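Local coordinates for SusD superfamily protein (Bacteroides fragilis NCTC 9343, PDB 3NQP), which probably binds sugars at the outer membrane, as a SusD-family lipoprotein that would take part in glycan uptake, at residues L88-I92 with Y127-L131; Y132-G136 with L492-I496; T292-A298 with I339-K344. All blocks are in the same frame, centred on the assembly; numbering follows the deposited sequence. Where two conformers were deposited one is given.

In the fold
Contacts 1 and 2 follow each other on helix 110-135. Contact 1 packs the helix against the start of helix 89-102. Contact 2 packs the last turn of helix 110-135 against the loop 492-496, near the end of the chain. The two centres are about 13 Å apart. Contact 2 closes a span of more than 350 residues and ties the N-terminal helical region to the C-terminal SusD family region. Contact 3 is nested inside that span. It lies on the opposite side of the chain's centre from contact 1, with about 41 Å between the two contact centres, and joins a loop to the strand hairpin 338-358. One helix thus links near and far sequence.

Contact 1: residues L88-I92 with Y127-L131; sequences LFGRI and YYFDL
Ile-92 lays its CD1 methyl over one face of the Tyr-128 ring, 3.8 Å from the ring centroid and 18° off the normal. The methyl sits toward the rim of the ring. Ile-92 CG1 lies beside the backbone N (chi1 -73°), and the chain then extends to CD1. CG2 takes the other branch and reaches Tyr-128 OH at 3.7 Å. Phe-89 crosses Tyr-128 at about a right angle and turns its edge to the phenol, with CE1 3.5 Å from Tyr-128 OH. That hydroxyl bonds to Arg-141 O, which fixes the outer end of the ring. Leu-131 touches three residues. Its CD1 meets Ile-92 CD1 at 3.8 Å and also touches Phe-89 CZ, while its CD2 meets Leu-88 CD1 at 4.0 Å. Leu-88 CD2 rests against Tyr-127 CE1 at 4.0 Å. The aliphatic part of Arg-91 runs across the end of Tyr-127, with CD 3.5 Å from Tyr-127 OH. The extended chain carries the guanidinium on to helix 21-37, where NE bonds to His-34 O. The contact is a buried apolar interface between helices 89-102 and 110-135, in the helical N-terminal region of a SusD-like fold.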
# COMPACT_ATOMS: atom_id res chain seq x y z
N LEU A 88 5.53 -15.68 -2.62
CA LEU A 88 6.62 -14.78 -2.94
C LEU A 88 8.00 -15.43 -3.10
O LEU A 88 8.93 -14.77 -3.63
CB LEU A 88 6.72 -13.64 -1.94
CG LEU A 88 5.45 -12.76 -1.84
CD1 LEU A 88 5.64 -11.65 -0.79
CD2 LEU A 88 5.10 -12.17 -3.17
N PHE A 89 8.19 -16.66 -2.65
CA PHE A 89 9.55 -17.23 -2.69
C PHE A 89 10.03 -17.55 -4.11
O PHE A 89 11.24 -17.51 -4.38
CB PHE A 89 9.73 -18.44 -1.74
CG PHE A 89 9.89 -18.02 -0.30
CD1 PHE A 89 11.05 -17.39 0.12
CD2 PHE A 89 8.87 -18.21 0.59
CE1 PHE A 89 11.20 -16.98 1.42
CE2 PHE A 89 9.00 -17.78 1.88
CZ PHE A 89 10.17 -17.19 2.31
N GLY A 90 9.10 -17.84 -5.03
CA GLY A 90 9.52 -18.04 -6.43
C GLY A 90 10.16 -16.76 -6.98
O GLY A 90 11.26 -16.79 -7.59
N ARG A 91 9.51 -15.63 -6.71
CA ARG A 91 10.03 -14.31 -7.10
C ARG A 91 11.39 -14.02 -6.48
O ARG A 91 12.31 -13.56 -7.17
CB ARG A 91 9.04 -13.23 -6.69
CG ARG A 91 7.87 -13.14 -7.62
CD ARG A 91 6.69 -12.57 -6.89
NE ARG A 91 5.58 -12.34 -7.79
CZ ARG A 91 4.53 -13.13 -7.92
NH1 ARG A 91 4.38 -14.25 -7.21
NH2 ARG A 91 3.61 -12.79 -8.79
N ILE A 92 11.49 -14.24 -5.17
CA ILE A 92 12.74 -14.06 -4.42
C ILE A 92 13.87 -14.90 -5.04
O ILE A 92 14.99 -14.41 -5.20
CB ILE A 92 12.60 -14.39 -2.91
CG1 ILE A 92 11.81 -13.28 -2.22
CG2 ILE A 92 14.02 -14.56 -2.22
CD1 ILE A 92 11.24 -13.65 -0.86
N TYR A 127 10.34 -7.46 -0.89
CA TYR A 127 9.58 -8.66 -0.69
C TYR A 127 9.75 -9.16 0.74
O TYR A 127 8.79 -9.50 1.40
CB TYR A 127 10.02 -9.75 -1.66
CG TYR A 127 9.48 -9.61 -3.08
CD1 TYR A 127 8.11 -9.57 -3.35
CD2 TYR A 127 10.34 -9.58 -4.16
CE1 TYR A 127 7.61 -9.48 -4.67
CE2 TYR A 127 9.86 -9.51 -5.48
CZ TYR A 127 8.52 -9.47 -5.73
OH TYR A 127 8.09 -9.41 -7.06
N TYR A 128 10.98 -9.19 1.24
CA TYR A 128 11.17 -9.69 2.60
C TYR A 128 10.51 -8.82 3.68
O TYR A 128 10.19 -9.32 4.75
CB TYR A 128 12.65 -9.95 2.90
CG TYR A 128 13.07 -11.36 2.50
CD1 TYR A 128 12.58 -12.49 3.17
CD2 TYR A 128 13.92 -11.57 1.46
CE1 TYR A 128 12.94 -13.79 2.79
CE2 TYR A 128 14.32 -12.86 1.09
CZ TYR A 128 13.84 -13.97 1.75
OH TYR A 128 14.25 -15.24 1.37
N PHE A 129 10.32 -7.54 3.40
CA PHE A 129 9.70 -6.62 4.36
C PHE A 129 8.18 -6.87 4.43
O PHE A 129 7.60 -6.80 5.52
CB PHE A 129 10.02 -5.16 4.01
CG PHE A 129 9.46 -4.12 4.97
CD1 PHE A 129 9.61 -4.24 6.33
CD2 PHE A 129 8.79 -3.00 4.47
CE1 PHE A 129 9.11 -3.27 7.19
CE2 PHE A 129 8.28 -2.04 5.30
CZ PHE A 129 8.45 -2.17 6.70
N ASP A 130 7.54 -7.17 3.29
CA ASP A 130 6.15 -7.68 3.33
C ASP A 130 6.10 -8.99 4.15
O ASP A 130 5.24 -9.13 5.05
CB ASP A 130 5.58 -7.89 1.94
CG ASP A 130 4.91 -6.61 1.35
OD1 ASP A 130 4.99 -5.53 1.96
OD2 ASP A 130 4.33 -6.72 0.26
N LEU A 131 7.01 -9.93 3.87
CA LEU A 131 6.99 -11.20 4.60
C LEU A 131 7.20 -10.97 6.10
O LEU A 131 6.52 -11.59 6.93
CB LEU A 131 8.03 -12.19 4.03
CG LEU A 131 7.69 -12.75 2.63
CD1 LEU A 131 8.84 -13.55 2.14
CD2 LEU A 131 6.42 -13.60 2.57

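Contact 2: residues Y132-G136 with L492-I496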
# COMPACT_ATOMS: atom_id res chain seq x y z
N TYR A 132 8.08 -10.05 6.46
CA TYR A 132 8.31 -9.74 7.91
C TYR A 132 7.09 -9.13 8.57
O TYR A 132 6.74 -9.48 9.69
CB TYR A 132 9.52 -8.81 8.05
CG TYR A 132 9.83 -8.24 9.39
CD1 TYR A 132 9.16 -7.13 9.86
CD2 TYR A 132 10.80 -8.83 10.23
CE1 TYR A 132 9.44 -6.57 11.08
CE2 TYR A 132 11.13 -8.27 11.47
CZ TYR A 132 10.45 -7.13 11.89
OH TYR A 132 10.73 -6.53 13.09
N ARG A 133 6.43 -8.19 7.90
CA ARG A 133 5.25 -7.56 8.48
C ARG A 133 4.03 -8.48 8.57
O ARG A 133 3.19 -8.33 9.46
CB ARG A 133 4.90 -6.29 7.71
CG ARG A 133 5.98 -5.22 7.88
CD ARG A 133 5.56 -3.90 7.22
NE ARG A 133 5.54 -4.03 5.78
CZ ARG A 133 5.23 -3.05 4.96
NH1 ARG A 133 4.94 -1.84 5.42
NH2 ARG A 133 5.26 -3.28 3.66
N ILE A 134 3.94 -9.41 7.64
CA ILE A 134 2.82 -10.35 7.61
C ILE A 134 3.09 -11.54 8.54
O ILE A 134 2.23 -11.89 9.29
CB ILE A 134 2.57 -10.86 6.18
CG1 ILE A 134 2.09 -9.72 5.29
CG2 ILE A 134 1.58 -12.09 6.12
CD1 ILE A 134 0.68 -9.23 5.60
N TYR A 135 4.28 -12.12 8.47
CA TYR A 135 4.57 -13.39 9.16
C TYR A 135 5.58 -13.28 10.29
O TYR A 135 5.66 -14.21 11.10
CB TYR A 135 5.13 -14.41 8.15
CG TYR A 135 4.16 -14.79 7.08
CD1 TYR A 135 3.08 -15.60 7.36
CD2 TYR A 135 4.30 -14.32 5.77
CE1 TYR A 135 2.15 -15.92 6.38
CE2 TYR A 135 3.39 -14.65 4.79
CZ TYR A 135 2.32 -15.45 5.09
OH TYR A 135 1.41 -15.79 4.12
N GLY A 136 6.38 -12.20 10.34
CA GLY A 136 7.49 -12.13 11.28
C GLY A 136 8.68 -12.93 10.76
O GLY A 136 9.29 -12.59 9.74
N LEU A 492 -1.73 -10.19 15.15
CA LEU A 492 -0.91 -9.17 14.50
C LEU A 492 -0.17 -9.78 13.29
O LEU A 492 0.04 -9.09 12.29
CB LEU A 492 0.10 -8.55 15.47
CG LEU A 492 -0.39 -7.76 16.69
CD1 LEU A 492 0.82 -7.39 17.59
CD2 LEU A 492 -1.19 -6.52 16.26
N LEU A 493 0.24 -11.07 13.43
CA LEU A 493 0.88 -11.85 12.40
C LEU A 493 -0.10 -12.85 11.81
O LEU A 493 -1.12 -13.15 12.39
CB LEU A 493 2.16 -12.54 12.89
CG LEU A 493 3.19 -11.61 13.56
CD1 LEU A 493 4.39 -12.40 14.12
CD2 LEU A 493 3.64 -10.47 12.64
N TRP A 494 0.19 -13.30 10.59
CA TRP A 494 -0.67 -14.22 9.87
C TRP A 494 -0.22 -15.68 10.02
O TRP A 494 1.00 -15.98 10.15
CB TRP A 494 -0.70 -13.83 8.40
CG TRP A 494 -1.24 -12.46 8.06
CD1 TRP A 494 -1.00 -11.30 8.71
CD2 TRP A 494 -2.04 -12.14 6.92
NE1 TRP A 494 -1.64 -10.25 8.05
CE2 TRP A 494 -2.27 -10.75 6.94
CE3 TRP A 494 -2.59 -12.90 5.86
CZ2 TRP A 494 -3.02 -10.10 5.95
CZ3 TRP A 494 -3.35 -12.26 4.90
CH2 TRP A 494 -3.55 -10.87 4.94
N PRO A 495 -1.19 -16.60 10.10
CA PRO A 495 -0.79 -17.99 10.24
C PRO A 495 -0.46 -18.63 8.90
O PRO A 495 -0.73 -18.05 7.85
CB PRO A 495 -2.04 -18.63 10.81
CG PRO A 495 -3.18 -17.85 10.14
CD PRO A 495 -2.65 -16.47 9.90
N ILE A 496 0.17 -19.79 8.93
CA ILE A 496 0.33 -20.58 7.72
C ILE A 496 -0.58 -21.83 7.77
O ILE A 496 -1.01 -22.28 8.86
CB ILE A 496 1.80 -20.88 7.47
CG1 ILE A 496 2.39 -21.72 8.58
CG2 ILE A 496 2.64 -19.54 7.33
CD1 ILE A 496 3.78 -22.24 8.22
O HOH W 1 0.43 -8.40 9.68
O HOH W 2 -0.75 -17.20 5.24
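Ile-134 meets Trp-494 through backbone and side chain. Trp-494 N donates to Ile-134 O at 2.8 Å, with an N-H...O angle of 160°. The same carbonyl oxygen receives a CA-H...O contact from Leu-493 CA at 3.4 Å. The two branches of Ile-134 lie over one face of the indole. CG2 is 3.7 Å from the centroid of the five-membered ring, and CD1 reaches Trp-494 NE1 at 3.5 Å. CG1 lies beside the backbone N (chi1 -66°), which leaves CG2 anti to it. CG2 also lies over the centre of the Tyr-135 ring, 3.4 Å above its plane, and so between the two rings. Tyr-135 CE1 touches Ile-496 CG2 at 3.8 Å, and Pro-495 O lies at the edge of the tyrosine ring. Leu-493 CD1 packs on Tyr-135 O, where the helix ends and Gly-136 takes a positive phi. One water donates to both Arg-133 O and Leu-492 O, and another joins Tyr-135 OH to Pro-495 O. Further out, Phe-85 meets the Tyr-135 ring edge-to-face, and Trp-454 touches Ile-134. Trp-494 O is held by Thr-510. Carbonyls of the last helical turn thus find partners in the loop, directly or through water, and apolar groups shield the direct bond.

Contact 3: residues T292-A298 with I339-K344; sequences TKNRYQA and IASYNK
A single antiparallel bridge sets the loop 292-298 against strand 338-344 of a two-stranded hairpin. Tyr-296 and Tyr-342 form a hydrogen-bonded pair. Tyr-296 N donates to Tyr-342 O at 2.9 Å, and Tyr-342 N donates to Tyr-296 O at 2.7 Å. Each tyrosine ring also turns its edge toward the other residue's carbonyl oxygen. Lys-344 crosses Tyr-296 obliquely, with CB 3.7 Å from Tyr-296 CE2. Ala-298 packs its CA on Tyr-342 CE1 at 3.6 Å. Strand 338-344 pairs with strand 351-358 along its other edge, within the SusD family region, and the loop meets the first edge through this one bridge. Three waters bridge further polar groups. One is shared by Thr-292 OG1, Arg-295 NH1 and Ser-341 OG. Another accepts from Arg-295 NE at 3.0 Å and donates to Asn-343 OD1 at 2.7 Å. A third links Ala-298 N to Ala-340 O. Direct partners anchor the same side chains: Asp-61 for Thr-292, Ser-291 for Arg-295 and His-357 for Ser-341. Tyr-354 makes a cation-pi contact with Arg-295.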
# COMPACT_ATOMS: atom_id res chain seq x y z
N THR A 292 -27.02 -1.67 -8.26
CA THR A 292 -26.60 -0.24 -8.22
C THR A 292 -27.18 0.57 -9.40
O THR A 292 -27.65 1.68 -9.21
CB THR A 292 -25.04 -0.09 -8.16
OG1 THR A 292 -24.53 -0.83 -7.03
CG2 THR A 292 -24.60 1.36 -8.05
N LYS A 293 -27.18 -0.01 -10.60
CA LYS A 293 -27.65 0.70 -11.81
C LYS A 293 -29.05 1.24 -11.70
O LYS A 293 -29.38 2.20 -12.41
CB LYS A 293 -27.57 -0.16 -13.06
CG LYS A 293 -28.32 -1.50 -12.98
CD LYS A 293 -28.43 -2.19 -14.35
CE LYS A 293 -29.21 -3.55 -14.26
NZ LYS A 293 -28.47 -4.69 -13.54
N ASN A 294 -29.88 0.64 -10.85
CA ASN A 294 -31.27 1.08 -10.69
C ASN A 294 -31.45 2.01 -9.52
O ASN A 294 -32.55 2.40 -9.24
CB ASN A 294 -32.20 -0.13 -10.56
CG ASN A 294 -32.15 -1.03 -11.78
OD1 ASN A 294 -32.17 -0.56 -12.91
ND2 ASN A 294 -32.05 -2.32 -11.56
N ARG A 295 -30.38 2.38 -8.82
CA ARG A 295 -30.51 3.32 -7.73
C ARG A 295 -30.18 4.71 -8.34
O ARG A 295 -30.28 4.89 -9.58
CB ARG A 295 -29.59 2.94 -6.57
CG ARG A 295 -29.95 1.60 -5.96
CD ARG A 295 -29.47 1.34 -4.53
NE ARG A 295 -30.02 0.04 -4.14
CZ ARG A 295 -29.43 -1.13 -4.37
NH1 ARG A 295 -28.21 -1.20 -4.90
NH2 ARG A 295 -30.05 -2.26 -4.05
N TYR A 296 -29.82 5.67 -7.50
CA TYR A 296 -29.72 7.06 -7.91
C TYR A 296 -28.37 7.68 -7.57
O TYR A 296 -27.70 7.26 -6.66
CB TYR A 296 -30.85 7.89 -7.29
CG TYR A 296 -32.20 7.36 -7.66
CD1 TYR A 296 -32.83 7.80 -8.81
CD2 TYR A 296 -32.80 6.34 -6.92
CE1 TYR A 296 -34.05 7.27 -9.20
CE2 TYR A 296 -34.02 5.80 -7.30
CZ TYR A 296 -34.63 6.26 -8.45
OH TYR A 296 -35.87 5.77 -8.84
N GLN A 297 -28.01 8.68 -8.35
CA GLN A 297 -26.89 9.55 -8.08
C GLN A 297 -27.34 10.69 -7.17
O GLN A 297 -28.53 10.93 -6.99
CB GLN A 297 -26.38 10.12 -9.40
CG GLN A 297 -26.20 9.04 -10.46
CD GLN A 297 -25.53 9.55 -11.72
OE1 GLN A 297 -24.48 10.18 -11.65
NE2 GLN A 297 -26.10 9.23 -12.86
N ALA A 298 -26.34 11.41 -6.68
CA ALA A 298 -26.50 12.54 -5.79
C ALA A 298 -27.43 13.60 -6.35
O ALA A 298 -28.14 14.23 -5.58
CB ALA A 298 -25.08 13.19 -5.44
N ILE A 339 -17.72 7.49 -6.13
CA ILE A 339 -19.06 7.95 -6.52
C ILE A 339 -20.03 7.27 -5.57
O ILE A 339 -19.85 6.12 -5.19
CB ILE A 339 -19.44 7.63 -8.02
CG1 ILE A 339 -20.75 8.35 -8.40
CG2 ILE A 339 -19.48 6.09 -8.28
CD1 ILE A 339 -21.13 8.28 -9.96
N ALA A 340 -21.08 8.00 -5.17
CA ALA A 340 -22.06 7.45 -4.23
C ALA A 340 -23.33 7.02 -4.98
O ALA A 340 -23.74 7.65 -5.98
CB ALA A 340 -22.39 8.51 -3.17
N SER A 341 -23.97 5.97 -4.49
CA SER A 341 -25.29 5.58 -4.99
C SER A 341 -26.27 5.73 -3.83
O SER A 341 -25.94 5.46 -2.67
CB SER A 341 -25.28 4.15 -5.56
OG SER A 341 -24.90 3.15 -4.61
N TYR A 342 -27.48 6.13 -4.18
CA TYR A 342 -28.51 6.51 -3.20
C TYR A 342 -29.83 5.75 -3.44
O TYR A 342 -30.21 5.52 -4.58
CB TYR A 342 -28.82 8.00 -3.30
CG TYR A 342 -27.68 8.90 -2.94
CD1 TYR A 342 -26.66 9.16 -3.85
CD2 TYR A 342 -27.58 9.46 -1.67
CE1 TYR A 342 -25.60 9.97 -3.50
CE2 TYR A 342 -26.55 10.26 -1.33
CZ TYR A 342 -25.56 10.51 -2.24
OH TYR A 342 -24.49 11.33 -1.88
N ASN A 343 -30.52 5.42 -2.36
CA ASN A 343 -31.95 5.11 -2.38
C ASN A 343 -32.73 6.39 -2.39
O ASN A 343 -32.27 7.39 -1.86
CB ASN A 343 -32.35 4.41 -1.08
CG ASN A 343 -32.50 2.95 -1.25
OD1 ASN A 343 -32.63 2.47 -2.38
ND2 ASN A 343 -32.54 2.22 -0.12
N LYS A 344 -33.92 6.34 -2.99
CA LYS A 344 -34.84 7.46 -3.02
C LYS A 344 -36.09 6.97 -2.32
O LYS A 344 -36.62 5.91 -2.66
CB LYS A 344 -35.15 7.88 -4.45
CG LYS A 344 -36.40 8.73 -4.57
CD LYS A 344 -36.37 9.65 -5.78
CE LYS A 344 -36.94 8.98 -7.00
NZ LYS A 344 -37.13 9.94 -8.11
O HOH W 3 -25.83 0.51 -4.77
O HOH W 4 -32.69 -0.17 -2.88
O HOH W 5 -23.51 10.16 -6.96